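Local atomic coordinates of putative alpha-ketoglutarate-dependent taurine dioxygenase (Burkholderia xenovorans, PDB entry 5HSX), a protein that probably acts as an iron- and 2-oxoglutarate-dependent dioxygenase of the TauD/TfdA family, although its true substrate is not established. Residues 151-156 with 270-275; 35-40 with 63-68; 172-177 with 203-208; 134-139 with 288-293. All coordinates share one frame; numbering follows the deposited sequence.

Contact 1 (151-156 with 270-275); sequences QWTNLV and ATAHLA. With NA (sodium ion), chain M; EDO (1,2-ethanediol), chain O.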
loop_
_atom_site.group_PDB
_atom_site.type_symbol
_atom_site.label_atom_id
_atom_site.label_comp_id
_atom_site.label_asym_id
_atom_site.label_seq_id
_atom_site.Cartn_x
_atom_site.Cartn_y
_atom_site.Cartn_z
ATOM N N GLN B 151 7.009 0.542 -2.347
ATOM C CA GLN B 151 6.509 -0.408 -1.363
ATOM C C GLN B 151 7.361 -1.668 -1.361
ATOM O O GLN B 151 7.930 -2.062 -2.384
ATOM C CB GLN B 151 5.049 -0.796 -1.614
ATOM C CG GLN B 151 4.099 0.403 -1.747
ATOM C CD GLN B 151 2.647 0.004 -1.617
ATOM O OE1 GLN B 151 2.285 -0.756 -0.725
ATOM N NE2 GLN B 151 1.797 0.531 -2.507
ATOM N N TRP B 152 7.418 -2.308 -0.195
ATOM C CA TRP B 152 8.073 -3.594 -0.022
ATOM C C TRP B 152 7.112 -4.566 0.653
ATOM O O TRP B 152 6.230 -4.161 1.417
ATOM C CB TRP B 152 9.354 -3.487 0.846
ATOM C CG TRP B 152 10.533 -2.821 0.179
ATOM C CD1 TRP B 152 11.635 -3.439 -0.354
ATOM C CD2 TRP B 152 10.736 -1.417 0.003
ATOM N NE1 TRP B 152 12.503 -2.503 -0.864
ATOM C CE2 TRP B 152 11.975 -1.252 -0.655
ATOM C CE3 TRP B 152 9.992 -0.282 0.337
ATOM C CZ2 TRP B 152 12.485 0.006 -0.985
ATOM C CZ3 TRP B 152 10.500 0.973 -0.001
ATOM C CH2 TRP B 152 11.733 1.101 -0.648
ATOM N N THR B 153 7.314 -5.857 0.409
ATOM C CA THR B 153 6.542 -6.865 1.112
ATOM C C THR B 153 7.483 -7.899 1.712
ATOM O O THR B 153 8.563 -8.160 1.181
ATOM C CB THR B 153 5.513 -7.524 0.203
ATOM O OG1 THR B 153 4.718 -8.423 0.984
ATOM C CG2 THR B 153 6.195 -8.271 -0.972
ATOM N N ASN B 154 7.051 -8.480 2.831
ATOM C CA ASN B 154 7.878 -9.372 3.642
ATOM C C ASN B 154 7.587 -10.809 3.215
ATOM O O ASN B 154 6.556 -11.376 3.579
ATOM C CB ASN B 154 7.569 -9.133 5.118
ATOM C CG ASN B 154 8.367 -10.014 6.045
ATOM O OD1 ASN B 154 8.911 -11.041 5.643
ATOM N ND2 ASN B 154 8.426 -9.622 7.310
ATOM N N LEU B 155 8.510 -11.412 2.451
ATOM C CA LEU B 155 8.292 -12.766 1.940
ATOM C C LEU B 155 8.419 -13.831 3.023
ATOM O O LEU B 155 7.935 -14.954 2.833
ATOM C CB LEU B 155 9.285 -13.064 0.814
ATOM C CG LEU B 155 9.170 -12.091 -0.377
ATOM C CD1 LEU B 155 10.177 -12.483 -1.456
ATOM C CD2 LEU B 155 7.775 -12.098 -0.924
ATOM N N VAL B 156 9.067 -13.513 4.136
ATOM C CA VAL B 156 9.182 -14.478 5.229
ATOM C C VAL B 156 7.870 -14.548 5.999
ATOM O O VAL B 156 7.330 -15.633 6.254
ATOM C CB VAL B 156 10.355 -14.105 6.149
ATOM C CG1 VAL B 156 10.328 -14.962 7.411
ATOM C CG2 VAL B 156 11.699 -14.280 5.412
ATOM N N ALA B 270 14.551 -11.635 1.300
ATOM C CA ALA B 270 13.348 -11.715 2.114
ATOM C C ALA B 270 12.257 -10.748 1.675
ATOM O O ALA B 270 11.258 -10.611 2.390
ATOM C CB ALA B 270 13.679 -11.458 3.590
ATOM N N THR B 271 12.413 -10.069 0.537
ATOM C CA THR B 271 11.442 -9.058 0.136
ATOM C C THR B 271 11.182 -9.137 -1.355
ATOM O O THR B 271 12.004 -9.629 -2.137
ATOM C CB THR B 271 11.899 -7.615 0.451
ATOM O OG1 THR B 271 13.119 -7.323 -0.258
ATOM C CG2 THR B 271 12.102 -7.412 1.955
ATOM N N ALA B 272 10.023 -8.618 -1.740
ATOM C CA ALA B 272 9.813 -8.084 -3.075
ATOM C C ALA B 272 9.398 -6.631 -2.920
ATOM O O ALA B 272 9.021 -6.190 -1.829
ATOM C CB ALA B 272 8.746 -8.864 -3.862
ATOM N N HIS B 273 9.489 -5.868 -4.011
ATOM C CA HIS B 273 9.150 -4.460 -3.923
ATOM C C HIS B 273 8.424 -4.026 -5.183
ATOM O O HIS B 273 8.370 -4.741 -6.187
ATOM C CB HIS B 273 10.386 -3.579 -3.669
ATOM C CG HIS B 273 11.434 -3.674 -4.732
ATOM N ND1 HIS B 273 12.390 -4.670 -4.748
ATOM C CD2 HIS B 273 11.690 -2.890 -5.804
ATOM C CE1 HIS B 273 13.180 -4.500 -5.793
ATOM N NE2 HIS B 273 12.777 -3.429 -6.451
ATOM N N LEU B 274 7.857 -2.836 -5.097
ATOM C CA LEU B 274 6.970 -2.295 -6.114
ATOM C C LEU B 274 7.401 -0.868 -6.409
ATOM O O LEU B 274 7.331 -0.002 -5.528
ATOM C CB LEU B 274 5.520 -2.324 -5.622
ATOM C CG LEU B 274 4.504 -1.662 -6.551
ATOM C CD1 LEU B 274 4.378 -2.444 -7.859
ATOM C CD2 LEU B 274 3.160 -1.545 -5.843
ATOM N N ALA B 275 7.829 -0.624 -7.646
ATOM C CA ALA B 275 8.203 0.712 -8.074
ATOM C C ALA B 275 6.955 1.546 -8.359
ATOM O O ALA B 275 5.904 1.010 -8.723
ATOM C CB ALA B 275 9.075 0.646 -9.328
HETATM NA NA NA M . 13.359 -3.697 -8.597
HETATM C C1 EDO O . 1.695 4.298 -5.514
HETATM O O1 EDO O . 2.565 4.326 -6.654
HETATM C C2 EDO O . 2.344 3.512 -4.377
HETATM O O2 EDO O . 2.551 2.155 -4.792
HETATM O O HOH W 1 12.306 -1.550 -8.913
HETATM O O HOH W 2 15.234 -2.575 -8.080
#
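H273 shows how a beta strand can present a metal ligand while packing against its neighbour W152, the residue it faces as a non-hydrogen-bonded pair. Its CB lies 3.2 Å from Q151 O and over one face of the indole, 3.7 Å from the centroid of the five-membered ring of W152, a CH-pi contact. CG, placed between the backbone N and the carbonyl carbon (chi1 60°), is 4.2 Å from W152 NE1, and the imidazole leads away from the indole, the two ring planes 37° apart. A water lies at the imidazole edge, in its plane. At the tip, H273 NE2 binds the sodium ion at 2.2 Å; two waters, H123, D125 and the carbonyl oxygen of N323 complete the site. Sodium probably stands where iron binds in the active enzyme, as in the His-Asp-His facial triad of this family. Antiparallel bonds fix the strands on either side of the pair: L274 N gives to Q151 O at 2.8 Å and T153 N to A272 O at 2.8 Å. Past N154, the N-cap of helix 155-161, L155 N still reaches A270 O. Strand 271-274 thus runs between strands 122-123 and 150-154, with 253-256 beyond, while W266 of strand 263-267 meets both rings.

Contact 2 (35-40 with 63-68); sequences GVDLTQ and REQFLT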
loop_
_atom_site.group_PDB
_atom_site.type_symbol
_atom_site.label_atom_id
_atom_site.label_comp_id
_atom_site.label_asym_id
_atom_site.label_seq_id
_atom_site.Cartn_x
_atom_site.Cartn_y
_atom_site.Cartn_z
ATOM N N GLY B 35 20.749 8.484 13.755
ATOM C CA GLY B 35 21.980 8.520 14.520
ATOM C C GLY B 35 23.225 8.106 13.767
ATOM O O GLY B 35 24.267 7.891 14.399
ATOM N N VAL B 36 23.154 7.985 12.444
ATOM C CA VAL B 36 24.283 7.569 11.625
ATOM C C VAL B 36 24.499 8.622 10.547
ATOM O O VAL B 36 23.538 9.080 9.924
ATOM C CB VAL B 36 24.048 6.183 10.984
ATOM C CG1 VAL B 36 25.367 5.539 10.608
ATOM C CG2 VAL B 36 23.258 5.281 11.917
ATOM N N ASP B 37 25.758 9.011 10.334
ATOM C CA ASP B 37 26.127 9.964 9.287
ATOM C C ASP B 37 26.764 9.166 8.152
ATOM O O ASP B 37 27.926 8.763 8.237
ATOM C CB ASP B 37 27.063 11.037 9.836
ATOM C CG ASP B 37 27.505 12.045 8.778
ATOM O OD1 ASP B 37 28.329 12.923 9.110
ATOM O OD2 ASP B 37 27.052 11.964 7.617
ATOM N N LEU B 38 25.997 8.949 7.080
ATOM C CA LEU B 38 26.446 8.069 6.008
ATOM C C LEU B 38 27.530 8.692 5.136
ATOM O O LEU B 38 28.067 7.997 4.266
ATOM C CB LEU B 38 25.256 7.638 5.144
ATOM C CG LEU B 38 24.511 6.376 5.602
ATOM C CD1 LEU B 38 24.168 6.437 7.077
ATOM C CD2 LEU B 38 23.258 6.110 4.775
ATOM N N THR B 39 27.869 9.970 5.333
ATOM C CA THR B 39 29.010 10.533 4.620
ATOM C C THR B 39 30.332 10.078 5.215
ATOM O O THR B 39 31.372 10.227 4.567
ATOM C CB THR B 39 28.968 12.067 4.612
ATOM O OG1 THR B 39 29.185 12.572 5.937
ATOM C CG2 THR B 39 27.631 12.575 4.081
ATOM N N GLN B 40 30.310 9.523 6.424
ATOM C CA GLN B 40 31.509 9.111 7.137
ATOM C C GLN B 40 31.662 7.598 7.090
ATOM O O GLN B 40 30.683 6.862 6.959
ATOM C CB GLN B 40 31.454 9.565 8.599
ATOM C CG GLN B 40 31.310 11.058 8.786
ATOM C CD GLN B 40 32.406 11.828 8.087
ATOM O OE1 GLN B 40 33.584 11.698 8.423
ATOM N NE2 GLN B 40 32.026 12.630 7.099
ATOM N N ARG B 63 17.164 9.086 6.523
ATOM C CA ARG B 63 16.715 10.400 6.085
ATOM C C ARG B 63 17.851 11.403 6.194
ATOM O O ARG B 63 18.744 11.268 7.037
ATOM C CB ARG B 63 15.527 10.905 6.921
ATOM C CG ARG B 63 14.311 10.004 6.934
ATOM C CD ARG B 63 13.577 10.020 5.611
ATOM N NE ARG B 63 12.239 9.453 5.747
ATOM C CZ ARG B 63 11.344 9.394 4.767
ATOM N NH1 ARG B 63 11.643 9.851 3.558
ATOM N NH2 ARG B 63 10.149 8.862 4.992
ATOM N N GLU B 64 17.805 12.423 5.332
ATOM C CA GLU B 64 18.737 13.549 5.390
ATOM C C GLU B 64 20.185 13.089 5.233
ATOM O O GLU B 64 21.086 13.580 5.916
ATOM C CB GLU B 64 18.566 14.347 6.687
ATOM C CG GLU B 64 17.201 14.970 6.870
ATOM C CD GLU B 64 16.912 16.026 5.832
ATOM O OE1 GLU B 64 15.879 15.909 5.139
ATOM O OE2 GLU B 64 17.722 16.970 5.704
ATOM N N GLN B 65 20.414 12.149 4.322
ATOM C CA GLN B 65 21.752 11.654 3.997
ATOM C C GLN B 65 22.063 12.084 2.563
ATOM O O GLN B 65 21.691 11.410 1.604
ATOM C CB GLN B 65 21.820 10.139 4.165
ATOM C CG GLN B 65 21.342 9.649 5.527
ATOM C CD GLN B 65 22.285 10.044 6.650
ATOM O OE1 GLN B 65 23.492 10.184 6.441
ATOM N NE2 GLN B 65 21.739 10.233 7.844
ATOM N N PHE B 66 22.746 13.215 2.419
ATOM C CA PHE B 66 23.038 13.789 1.108
ATOM C C PHE B 66 24.434 13.337 0.699
ATOM O O PHE B 66 25.438 13.863 1.188
ATOM C CB PHE B 66 22.893 15.307 1.153
ATOM C CG PHE B 66 21.529 15.749 1.605
ATOM C CD1 PHE B 66 20.474 15.802 0.707
ATOM C CD2 PHE B 66 21.288 16.058 2.936
ATOM C CE1 PHE B 66 19.207 16.183 1.121
ATOM C CE2 PHE B 66 20.028 16.437 3.359
ATOM C CZ PHE B 66 18.986 16.497 2.452
ATOM N N LEU B 67 24.492 12.356 -0.202
ATOM C CA LEU B 67 25.720 11.627 -0.492
ATOM C C LEU B 67 26.224 11.897 -1.905
ATOM O O LEU B 67 25.445 12.143 -2.830
ATOM C CB LEU B 67 25.502 10.120 -0.328
ATOM C CG LEU B 67 24.831 9.650 0.963
ATOM C CD1 LEU B 67 24.687 8.133 0.959
ATOM C CD2 LEU B 67 25.631 10.122 2.180
ATOM N N THR B 68 27.545 11.837 -2.058
ATOM C CA THR B 68 28.168 11.698 -3.362
ATOM C C THR B 68 28.123 10.237 -3.809
ATOM O O THR B 68 27.865 9.326 -3.017
ATOM C CB THR B 68 29.622 12.169 -3.325
ATOM O OG1 THR B 68 30.369 11.326 -2.434
ATOM C CG2 THR B 68 29.724 13.630 -2.867
HETATM O O HOH W 3 24.854 12.583 6.666
#
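An Asx turn within a type I beta turn, D37 to Q40, forms one side of this contact between two loops, and the side-chain amide of Q65 bonds to its backbone from the other. The loops follow strands 31-34 and 59-62, neighbours in the seven-stranded sheet, and lead into helices 44-57 and 69-77. Here the Q65 amide bridges the two loops through the backbone of V36 and L38. Q65 bends at its second torsion (chi2 -69°), which turns the amide toward them. Its OE1 accepts from L38 N at 2.9 Å in a nearly straight bond (166°), although the donor stands above the carbonyl plane. The two bonds from NE2, to V36 O at 3.0 Å and, back within its own loop, to R63 O, are weak. A water donates both to Q65 OE1 and to D37 OD2, tying the amide to the turn. That carboxylate oxygen also takes T39 N, which makes the Asx turn, and T39 OG1, which adds to it from the same face of the carboxylate plane; Q40 N to D37 O, 3.1 Å, closes the beta turn. Beside this polar cluster lies a small apolar patch: L67 CD2 touches L38 CB at 3.9 Å, and L38 also packs on F75 of helix 69-77. The methyl T39 CG2 comes to 3.7 Å from L67 CD2.

Contact 3 (172-177 with 203-208); sequences GLRGIH and EHPLVR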
loop_
_atom_site.group_PDB
_atom_site.type_symbol
_atom_site.label_atom_id
_atom_site.label_comp_id
_atom_site.label_asym_id
_atom_site.label_seq_id
_atom_site.Cartn_x
_atom_site.Cartn_y
_atom_site.Cartn_z
ATOM N N GLY B 172 8.607 -28.072 -1.504
ATOM C CA GLY B 172 9.152 -28.993 -2.481
ATOM C C GLY B 172 9.119 -28.526 -3.920
ATOM O O GLY B 172 9.548 -29.275 -4.805
ATOM N N LEU B 173 8.638 -27.316 -4.192
ATOM C CA LEU B 173 8.437 -26.852 -5.559
ATOM C C LEU B 173 9.593 -25.984 -6.037
ATOM O O LEU B 173 10.259 -25.312 -5.246
ATOM C CB LEU B 173 7.131 -26.061 -5.668
ATOM C CG LEU B 173 5.862 -26.856 -5.337
ATOM C CD1 LEU B 173 4.626 -25.975 -5.477
ATOM C CD2 LEU B 173 5.754 -28.085 -6.230
ATOM N N ARG B 174 9.818 -26.016 -7.355
ATOM C CA ARG B 174 10.802 -25.194 -8.044
ATOM C C ARG B 174 10.100 -24.343 -9.094
ATOM O O ARG B 174 9.043 -24.723 -9.613
ATOM C CB ARG B 174 11.860 -26.058 -8.724
ATOM C CG ARG B 174 12.391 -27.163 -7.834
ATOM C CD ARG B 174 13.509 -26.652 -6.969
ATOM N NE ARG B 174 14.731 -26.461 -7.746
ATOM C CZ ARG B 174 15.872 -26.004 -7.239
ATOM N NH1 ARG B 174 15.951 -25.688 -5.952
ATOM N NH2 ARG B 174 16.932 -25.857 -8.025
ATOM N N GLY B 175 10.698 -23.196 -9.409
ATOM C CA GLY B 175 10.097 -22.256 -10.337
ATOM C C GLY B 175 11.102 -21.736 -11.346
ATOM O O GLY B 175 12.281 -21.548 -11.044
ATOM N N ILE B 176 10.613 -21.493 -12.561
ATOM C CA ILE B 176 11.433 -20.941 -13.634
ATOM C C ILE B 176 11.259 -19.427 -13.651
ATOM O O ILE B 176 10.143 -18.930 -13.823
ATOM C CB ILE B 176 11.055 -21.547 -14.993
ATOM C CG1 ILE B 176 11.167 -23.076 -14.955
ATOM C CG2 ILE B 176 11.915 -20.918 -16.108
ATOM C CD1 ILE B 176 12.575 -23.603 -14.660
ATOM N N HIS B 177 12.366 -18.699 -13.504
ATOM C CA HIS B 177 12.385 -17.243 -13.614
ATOM C C HIS B 177 13.035 -16.847 -14.934
ATOM O O HIS B 177 14.077 -17.400 -15.308
ATOM C CB HIS B 177 13.160 -16.604 -12.456
ATOM C CG HIS B 177 12.608 -16.912 -11.093
ATOM N ND1 HIS B 177 12.305 -15.927 -10.177
ATOM C CD2 HIS B 177 12.319 -18.090 -10.486
ATOM C CE1 HIS B 177 11.844 -16.481 -9.069
ATOM N NE2 HIS B 177 11.848 -17.794 -9.228
ATOM N N GLU B 203 16.206 -21.765 -12.727
ATOM C CA GLU B 203 15.311 -22.516 -11.861
ATOM C C GLU B 203 15.680 -22.225 -10.409
ATOM O O GLU B 203 16.806 -22.499 -9.989
ATOM C CB GLU B 203 15.394 -24.019 -12.146
ATOM C CG GLU B 203 14.409 -24.835 -11.295
ATOM C CD GLU B 203 14.575 -26.337 -11.495
ATOM O OE1 GLU B 203 14.420 -26.814 -12.639
ATOM O OE2 GLU B 203 14.867 -27.027 -10.504
ATOM N N HIS B 204 14.729 -21.680 -9.649
ATOM C CA HIS B 204 14.900 -21.352 -8.235
ATOM C C HIS B 204 13.964 -22.185 -7.375
ATOM O O HIS B 204 12.901 -22.611 -7.848
ATOM C CB HIS B 204 14.596 -19.869 -7.966
ATOM C CG HIS B 204 15.672 -18.933 -8.404
ATOM N ND1 HIS B 204 16.957 -18.984 -7.909
ATOM C CD2 HIS B 204 15.642 -17.893 -9.275
ATOM C CE1 HIS B 204 17.679 -18.022 -8.465
ATOM N NE2 HIS B 204 16.901 -17.342 -9.291
ATOM N N PRO B 205 14.303 -22.408 -6.104
ATOM C CA PRO B 205 13.303 -22.940 -5.173
ATOM C C PRO B 205 12.170 -21.944 -5.011
ATOM O O PRO B 205 12.381 -20.729 -5.038
ATOM C CB PRO B 205 14.086 -23.109 -3.866
ATOM C CG PRO B 205 15.133 -22.034 -3.946
ATOM C CD PRO B 205 15.536 -21.992 -5.403
ATOM N N LEU B 206 10.953 -22.461 -4.853
ATOM C CA LEU B 206 9.865 -21.556 -4.510
ATOM C C LEU B 206 9.984 -21.065 -3.073
ATOM O O LEU B 206 9.432 -20.015 -2.742
ATOM C CB LEU B 206 8.508 -22.243 -4.714
ATOM C CG LEU B 206 7.553 -21.635 -5.729
ATOM C CD1 LEU B 206 8.209 -21.555 -7.101
ATOM C CD2 LEU B 206 6.271 -22.471 -5.767
ATOM N N VAL B 207 10.685 -21.809 -2.216
ATOM C CA VAL B 207 10.937 -21.410 -0.839
ATOM C C VAL B 207 12.445 -21.268 -0.667
ATOM O O VAL B 207 13.189 -22.250 -0.805
ATOM C CB VAL B 207 10.362 -22.426 0.160
ATOM C CG1 VAL B 207 10.685 -22.010 1.583
ATOM C CG2 VAL B 207 8.857 -22.569 -0.046
ATOM N N ARG B 208 12.904 -20.047 -0.388
ATOM C CA ARG B 208 14.334 -19.793 -0.241
ATOM C C ARG B 208 14.708 -19.744 1.234
ATOM O O ARG B 208 14.150 -18.944 1.994
ATOM C CB ARG B 208 14.755 -18.484 -0.916
ATOM C CG ARG B 208 16.259 -18.252 -0.733
ATOM C CD ARG B 208 16.811 -16.997 -1.445
ATOM N NE ARG B 208 18.267 -16.985 -1.266
ATOM C CZ ARG B 208 19.107 -16.107 -1.814
ATOM N NH1 ARG B 208 18.645 -15.141 -2.599
ATOM N NH2 ARG B 208 20.411 -16.201 -1.567
HETATM O O HOH W 4 11.316 -24.800 -2.730
HETATM O O HOH W 5 11.081 -19.246 -7.033
#
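Two bends in the R174 chain, chi2 -85° and chi3 -74°, fold its guanidinium back across the partner strand, where E203 meets it with an extended chain whose CG lies anti to the backbone N (chi1 -177°). The salt bridge is made mainly by R174 NE, 2.8 Å from E203 OE2. The oxygen lies in the guanidinium plane and uses its anti lone pair, while the carboxylate stands nearly perpendicular to that plane; R174 NH2 adds a weak bond to the same oxygen. The carbonyl oxygens of T304 and Q305 take NH1 and NH2, so the guanidinium is gripped along several edges. On the other side of the sheet H204 sets its edge against the face of H177, a T-shaped pair with H204 CD2 3.5 Å from H177 CD2. T127 OG1 bonds H177 ND1 and S306 OG bonds H204 ND1, which should limit rotation of both rings. Between these clusters G175 and H204 exchange two backbone bonds, each 2.8 Å between N and O. L206 CD1 lies 3.8 Å from G175 CA. The two strands lie within a branched antiparallel sheet: strand 174-179 has 225-228 as its other neighbour, and strand 200-209 also pairs with 216-218 and 307-310.

Contact 4 (134-139 with 288-293); sequences WASILR and LYRTTL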
loop_
_atom_site.group_PDB
_atom_site.type_symbol
_atom_site.label_atom_id
_atom_site.label_comp_id
_atom_site.label_asym_id
_atom_site.label_seq_id
_atom_site.Cartn_x
_atom_site.Cartn_y
_atom_site.Cartn_z
ATOM N N TRP B 134 21.940 -9.862 -3.113
ATOM C CA TRP B 134 21.269 -10.059 -1.835
ATOM C C TRP B 134 20.669 -8.774 -1.277
ATOM O O TRP B 134 19.754 -8.850 -0.451
ATOM C CB TRP B 134 22.225 -10.702 -0.822
ATOM C CG TRP B 134 23.219 -9.800 -0.148
ATOM C CD1 TRP B 134 24.524 -9.574 -0.519
ATOM C CD2 TRP B 134 23.012 -9.060 1.060
ATOM N NE1 TRP B 134 25.131 -8.725 0.383
ATOM C CE2 TRP B 134 24.223 -8.392 1.357
ATOM C CE3 TRP B 134 21.919 -8.901 1.927
ATOM C CZ2 TRP B 134 24.366 -7.570 2.476
ATOM C CZ3 TRP B 134 22.065 -8.081 3.035
ATOM C CH2 TRP B 134 23.280 -7.423 3.297
ATOM N N ALA B 135 21.139 -7.606 -1.715
ATOM C CA ALA B 135 20.631 -6.353 -1.173
ATOM C C ALA B 135 20.829 -5.247 -2.189
ATOM O O ALA B 135 21.680 -5.338 -3.080
ATOM C CB ALA B 135 21.337 -5.968 0.135
ATOM N N SER B 136 20.054 -4.182 -2.024
ATOM C CA SER B 136 20.257 -2.972 -2.805
ATOM C C SER B 136 20.174 -1.767 -1.879
ATOM O O SER B 136 19.481 -1.796 -0.857
ATOM C CB SER B 136 19.224 -2.846 -3.936
ATOM O OG SER B 136 18.906 -4.116 -4.494
ATOM N N ILE B 137 20.877 -0.704 -2.259
ATOM C CA ILE B 137 20.886 0.553 -1.523
ATOM C C ILE B 137 20.538 1.656 -2.509
ATOM O O ILE B 137 21.331 1.963 -3.409
ATOM C CB ILE B 137 22.241 0.818 -0.854
ATOM C CG1 ILE B 137 22.544 -0.297 0.148
ATOM C CG2 ILE B 137 22.245 2.200 -0.187
ATOM C CD1 ILE B 137 23.966 -0.375 0.561
ATOM N N LEU B 138 19.363 2.256 -2.340
ATOM C CA LEU B 138 18.812 3.232 -3.273
ATOM C C LEU B 138 18.730 4.585 -2.577
ATOM O O LEU B 138 18.108 4.691 -1.516
ATOM C CB LEU B 138 17.425 2.776 -3.729
ATOM C CG LEU B 138 16.608 3.659 -4.664
ATOM C CD1 LEU B 138 17.312 3.827 -5.997
ATOM C CD2 LEU B 138 15.220 3.023 -4.834
ATOM N N ARG B 139 19.343 5.618 -3.166
ATOM C CA ARG B 139 19.323 6.952 -2.575
ATOM C C ARG B 139 18.606 7.945 -3.487
ATOM O O ARG B 139 18.736 7.893 -4.714
ATOM C CB ARG B 139 20.751 7.442 -2.247
ATOM C CG ARG B 139 21.537 8.100 -3.390
ATOM C CD ARG B 139 22.951 8.467 -2.929
ATOM N NE ARG B 139 23.508 9.577 -3.694
ATOM C CZ ARG B 139 24.271 9.444 -4.776
ATOM N NH1 ARG B 139 24.587 8.238 -5.229
ATOM N NH2 ARG B 139 24.720 10.526 -5.407
ATOM N N LEU B 288 17.214 9.082 -8.748
ATOM C CA LEU B 288 17.768 8.277 -7.675
ATOM C C LEU B 288 18.979 7.530 -8.212
ATOM O O LEU B 288 19.197 7.450 -9.424
ATOM C CB LEU B 288 16.733 7.290 -7.111
ATOM C CG LEU B 288 15.445 7.877 -6.515
ATOM C CD1 LEU B 288 14.369 8.035 -7.580
ATOM C CD2 LEU B 288 14.938 7.009 -5.358
ATOM N N TYR B 289 19.777 6.990 -7.292
ATOM C CA TYR B 289 20.926 6.171 -7.654
ATOM C C TYR B 289 20.933 4.935 -6.777
ATOM O O TYR B 289 20.583 5.007 -5.596
ATOM C CB TYR B 289 22.247 6.937 -7.502
ATOM C CG TYR B 289 22.334 8.116 -8.429
ATOM C CD1 TYR B 289 22.724 7.958 -9.756
ATOM C CD2 TYR B 289 22.003 9.390 -7.985
ATOM C CE1 TYR B 289 22.788 9.056 -10.621
ATOM C CE2 TYR B 289 22.068 10.482 -8.832
ATOM C CZ TYR B 289 22.460 10.308 -10.144
ATOM O OH TYR B 289 22.518 11.400 -10.973
ATOM N N ARG B 290 21.319 3.802 -7.366
ATOM C CA ARG B 290 21.254 2.517 -6.693
ATOM C C ARG B 290 22.601 1.816 -6.790
ATOM O O ARG B 290 23.279 1.879 -7.820
ATOM C CB ARG B 290 20.156 1.607 -7.287
ATOM C CG ARG B 290 20.169 0.199 -6.696
ATOM C CD ARG B 290 19.002 -0.694 -7.106
ATOM N NE ARG B 290 18.600 -0.567 -8.500
ATOM C CZ ARG B 290 19.216 -1.133 -9.535
ATOM N NH1 ARG B 290 20.304 -1.864 -9.359
ATOM N NH2 ARG B 290 18.745 -0.958 -10.760
ATOM N N THR B 291 22.989 1.175 -5.701
ATOM C CA THR B 291 24.048 0.178 -5.714
ATOM C C THR B 291 23.425 -1.144 -5.294
ATOM O O THR B 291 22.383 -1.168 -4.630
ATOM C CB THR B 291 25.182 0.548 -4.758
ATOM O OG1 THR B 291 24.649 0.689 -3.435
ATOM C CG2 THR B 291 25.845 1.862 -5.182
ATOM N N THR B 292 24.032 -2.259 -5.703
ATOM C CA THR B 292 23.535 -3.540 -5.224
ATOM C C THR B 292 24.716 -4.427 -4.855
ATOM O O THR B 292 25.838 -4.249 -5.343
ATOM C CB THR B 292 22.591 -4.258 -6.229
ATOM O OG1 THR B 292 23.334 -4.974 -7.207
ATOM C CG2 THR B 292 21.670 -3.270 -6.951
ATOM N N LEU B 293 24.451 -5.357 -3.953
ATOM C CA LEU B 293 25.474 -6.205 -3.363
ATOM C C LEU B 293 25.344 -7.621 -3.907
ATOM O O LEU B 293 24.238 -8.170 -3.957
ATOM C CB LEU B 293 25.358 -6.197 -1.839
ATOM C CG LEU B 293 25.424 -4.813 -1.180
ATOM C CD1 LEU B 293 25.325 -4.936 0.339
ATOM C CD2 LEU B 293 26.701 -4.079 -1.573
#
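Backbone pairing gives this contact its frame: R139 with Y289 and I137 with T291 are hydrogen-bonded antiparallel pairs inside the main sheet of the cupin-type double-stranded beta-helix fold expected for this family. R139 N reaches Y289 O at 2.8 Å and I137 N reaches T291 O at 2.8 Å, each answered by a return bond. At the far end W134 N extends the pairing to L293 O. Apolar packing forms a second class, and it differs between the ends of the strands. W134 and L293 lie side by side, pointing the same way, with W134 CZ2 3.5 Å from L293 CD1, while L138 CD1 rests on L288 CB at 3.7 Å. On the face bearing S136, L138 and R290, the aliphatic CD of R290 touches S136 CB; the guanidinium beyond it is held by the carbonyl of V320, near the chain's C-terminus. The polar side chains bond to residues outside the two strands: S136 OG to N268, T291 OG1 to S76, and T292 OG1 to T83. R139 and Y289 make a further, flat-on-flat packing. R139 CG sits between the backbone N and the carbonyl carbon (chi1 84°), and the chain, extended to NE, carries the guanidinium to Y289. NH1 is bonded to H69 and H72, and the guanidinium lies 22° from the plane of the Y289 ring, with Y289 CD2 over one face. The closest approach of these two side chains is R139 NH1 to Y289 CB, 3.5 Å.

Overall arrangement
Contacts 1 and 4 are buried near the centre of the chain; contacts 2 and 3 are partly buried, contact 2 the farther out, its centre about 22 Å from the chain's centre. Contact 1 lies in the four-stranded sheet and contact 4 in the seven-stranded one, and contact 1 is nested along the chain inside the loop that contact 4 closes. Contact 3, nested in both, belongs to a third sheet. All three use antiparallel backbone bonds, but their side chains differ: a metal ligand in contact 1, a salt bridge and paired histidines in contact 3, apolar packing mixed with buried, bonded polar side chains in contact 4. Contact 2 relies on a side-chain amide and touches contact 4, where L67 O lies 3.1 Å from R139 NH2.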